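Local coordinates for devB protein (Vibrio cholerae O1 biovar eltor str. N16961, PDB 1Y89), which probably hydrolyses 6-phosphoglucono-lactone in the pentose phosphate pathway, as 6-phosphogluconolactonases do, at residues L137-D142 with Y189-A194. Residues are numbered along the deposited sequence; the frame is centred on the assembly and turned at random.
With PO4 (phosphate ion), chain E.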
loop_
_atom_site.group_PDB
_atom_site.type_symbol
_atom_site.label_atom_id
_atom_site.label_comp_id
_atom_site.label_asym_id
_atom_site.label_seq_id
_atom_site.Cartn_x
_atom_site.Cartn_y
_atom_site.Cartn_z
ATOM N N LEU A 137 10.311 10.495 -4.937
ATOM C CA LEU A 137 11.367 11.154 -4.165
ATOM C C LEU A 137 12.461 10.175 -3.823
ATOM O O LEU A 137 12.204 8.961 -3.716
ATOM C CB LEU A 137 10.808 11.758 -2.851
ATOM C CG LEU A 137 9.831 12.906 -3.111
ATOM C CD1 LEU A 137 9.109 13.245 -1.785
ATOM C CD2 LEU A 137 10.596 14.166 -3.648
ATOM N N GLY A 138 13.677 10.714 -3.671
ATOM C CA GLY A 138 14.813 9.978 -3.129
ATOM C C GLY A 138 15.044 10.320 -1.668
ATOM O O GLY A 138 14.510 11.336 -1.134
ATOM N N VAL A 139 15.858 9.489 -1.004
ATOM C CA VAL A 139 16.351 9.848 0.316
ATOM C C VAL A 139 17.870 9.644 0.370
ATOM O O VAL A 139 18.316 8.526 0.239
ATOM C CB VAL A 139 15.682 8.999 1.406
ATOM C CG1 VAL A 139 16.223 9.386 2.810
ATOM C CG2 VAL A 139 14.173 9.152 1.337
ATOM N N GLY A 140 18.646 10.717 0.567
ATOM C CA GLY A 140 20.095 10.591 0.593
ATOM C C GLY A 140 20.579 9.960 1.875
ATOM O O GLY A 140 19.784 9.752 2.822
ATOM N N ALA A 141 21.885 9.652 1.930
ATOM C CA ALA A 141 22.464 9.075 3.144
ATOM C C ALA A 141 22.379 10.086 4.300
ATOM O O ALA A 141 22.412 9.677 5.454
ATOM C CB ALA A 141 23.965 8.587 2.912
ATOM N N ASP A 142 22.229 11.385 3.965
ATOM C CA ASP A 142 22.066 12.494 4.942
ATOM C C ASP A 142 20.598 12.832 5.203
ATOM O O ASP A 142 20.267 13.800 5.911
ATOM C CB ASP A 142 22.799 13.750 4.441
ATOM C CG ASP A 142 22.166 14.323 3.169
ATOM O OD1 ASP A 142 21.378 13.601 2.496
ATOM O OD2 ASP A 142 22.483 15.485 2.835
ATOM N N TYR A 189 8.696 7.920 -1.363
ATOM C CA TYR A 189 10.143 7.862 -1.158
ATOM C C TYR A 189 10.646 6.489 -1.587
ATOM O O TYR A 189 10.163 5.476 -1.070
ATOM C CB TYR A 189 10.480 8.073 0.314
ATOM C CG TYR A 189 10.195 9.472 0.809
ATOM C CD1 TYR A 189 11.063 10.525 0.486
ATOM C CD2 TYR A 189 9.079 9.739 1.640
ATOM C CE1 TYR A 189 10.842 11.811 0.931
ATOM C CE2 TYR A 189 8.822 11.048 2.102
ATOM C CZ TYR A 189 9.722 12.067 1.754
ATOM O OH TYR A 189 9.525 13.364 2.182
ATOM N N LEU A 190 11.544 6.464 -2.574
ATOM C CA LEU A 190 11.979 5.221 -3.204
ATOM C C LEU A 190 13.373 4.971 -2.646
ATOM O O LEU A 190 14.335 5.680 -2.984
ATOM C CB LEU A 190 12.017 5.356 -4.733
ATOM C CG LEU A 190 10.730 5.897 -5.387
ATOM C CD1 LEU A 190 10.905 5.951 -6.942
ATOM C CD2 LEU A 190 9.478 5.055 -4.955
ATOM N N VAL A 191 13.467 3.974 -1.756
ATOM C CA VAL A 191 14.668 3.837 -0.917
ATOM C C VAL A 191 15.122 2.394 -0.978
ATOM O O VAL A 191 14.584 1.556 -0.259
ATOM C CB VAL A 191 14.386 4.241 0.544
ATOM C CG1 VAL A 191 15.683 4.234 1.356
ATOM C CG2 VAL A 191 13.745 5.644 0.594
ATOM N N LEU A 192 16.107 2.137 -1.842
ATOM C CA LEU A 192 16.560 0.795 -2.154
ATOM C C LEU A 192 18.030 0.571 -1.826
ATOM O O LEU A 192 18.855 1.479 -1.981
ATOM C CB LEU A 192 16.328 0.486 -3.641
ATOM C CG LEU A 192 14.907 0.026 -3.989
ATOM C CD1 LEU A 192 13.815 1.003 -3.609
ATOM C CD2 LEU A 192 14.811 -0.312 -5.463
ATOM N N GLY A 193 18.344 -0.649 -1.382
ATOM C CA GLY A 193 19.741 -1.115 -1.244
ATOM C C GLY A 193 20.265 -1.047 0.188
ATOM O O GLY A 193 19.758 -0.285 1.028
ATOM N N ALA A 194 21.284 -1.862 0.467
ATOM C CA ALA A 194 21.857 -1.973 1.800
ATOM C C ALA A 194 22.423 -0.642 2.291
ATOM O O ALA A 194 22.486 -0.400 3.502
ATOM C CB ALA A 194 22.969 -3.075 1.812
HETATM P P PO4 E . 23.699 11.093 -0.638
HETATM O O1 PO4 E . 23.459 11.994 0.582
HETATM O O2 PO4 E . 23.158 9.678 -0.517
HETATM O O3 PO4 E . 23.054 11.712 -1.848
HETATM O O4 PO4 E . 25.203 11.026 -0.857
HETATM O O HOH W 1 16.614 7.023 -2.276
#
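Leu-137 and Tyr-189 are bridged neighbours on two parallel strands in the middle of the sheet, at the C-terminal end where the strands of a Rossmann-like fold part. The last direct backbone bond runs from Leu-190 N to Leu-137 O, 2.8 Å long and nearly straight. Beyond it the chains diverge, and a water takes over, accepting from Val-139 N at 2.9 Å and donating to Leu-190 O.

On one face of the sheet the Leu-137 side chain lies alongside the Tyr-189 ring, pointing the same way, with CD1 3.5 Å from CE1 of the tyrosine. With CG of Tyr-189 anti to its carbonyl carbon (chi1 -68°), the ring reaches between Leu-137 and Val-139. CG2 of Val-139 comes in across it, 3.5 Å from Tyr-189 CD1, and also meets Val-191 CG2 at 3.6 Å. Valine suits this spot because CG2, set anti to its own carbonyl carbon, is a compact apolar group that fills the angle between the ring and Val-191 as the backbones separate. Gly-138 O sits at the ring edge, in its plane, and accepts a hydrogen bond from Thr-145.

Farther out, Trp-227 stacks on the tyrosine, whose hydroxyl is hydrogen-bonded to Ile-218 O; the buried phenol thus joins apolar packing to a satisfied polar end. The Leu-190 side chain packs against Leu-17 of helix 10-25. Past the split, Gly-140 CA passes close to O2 of a phosphate ion, probably from the crystallisation liquor. Ala-141 N donates to phosphate O2 at 2.8 Å, with an N-H...O angle of 160°.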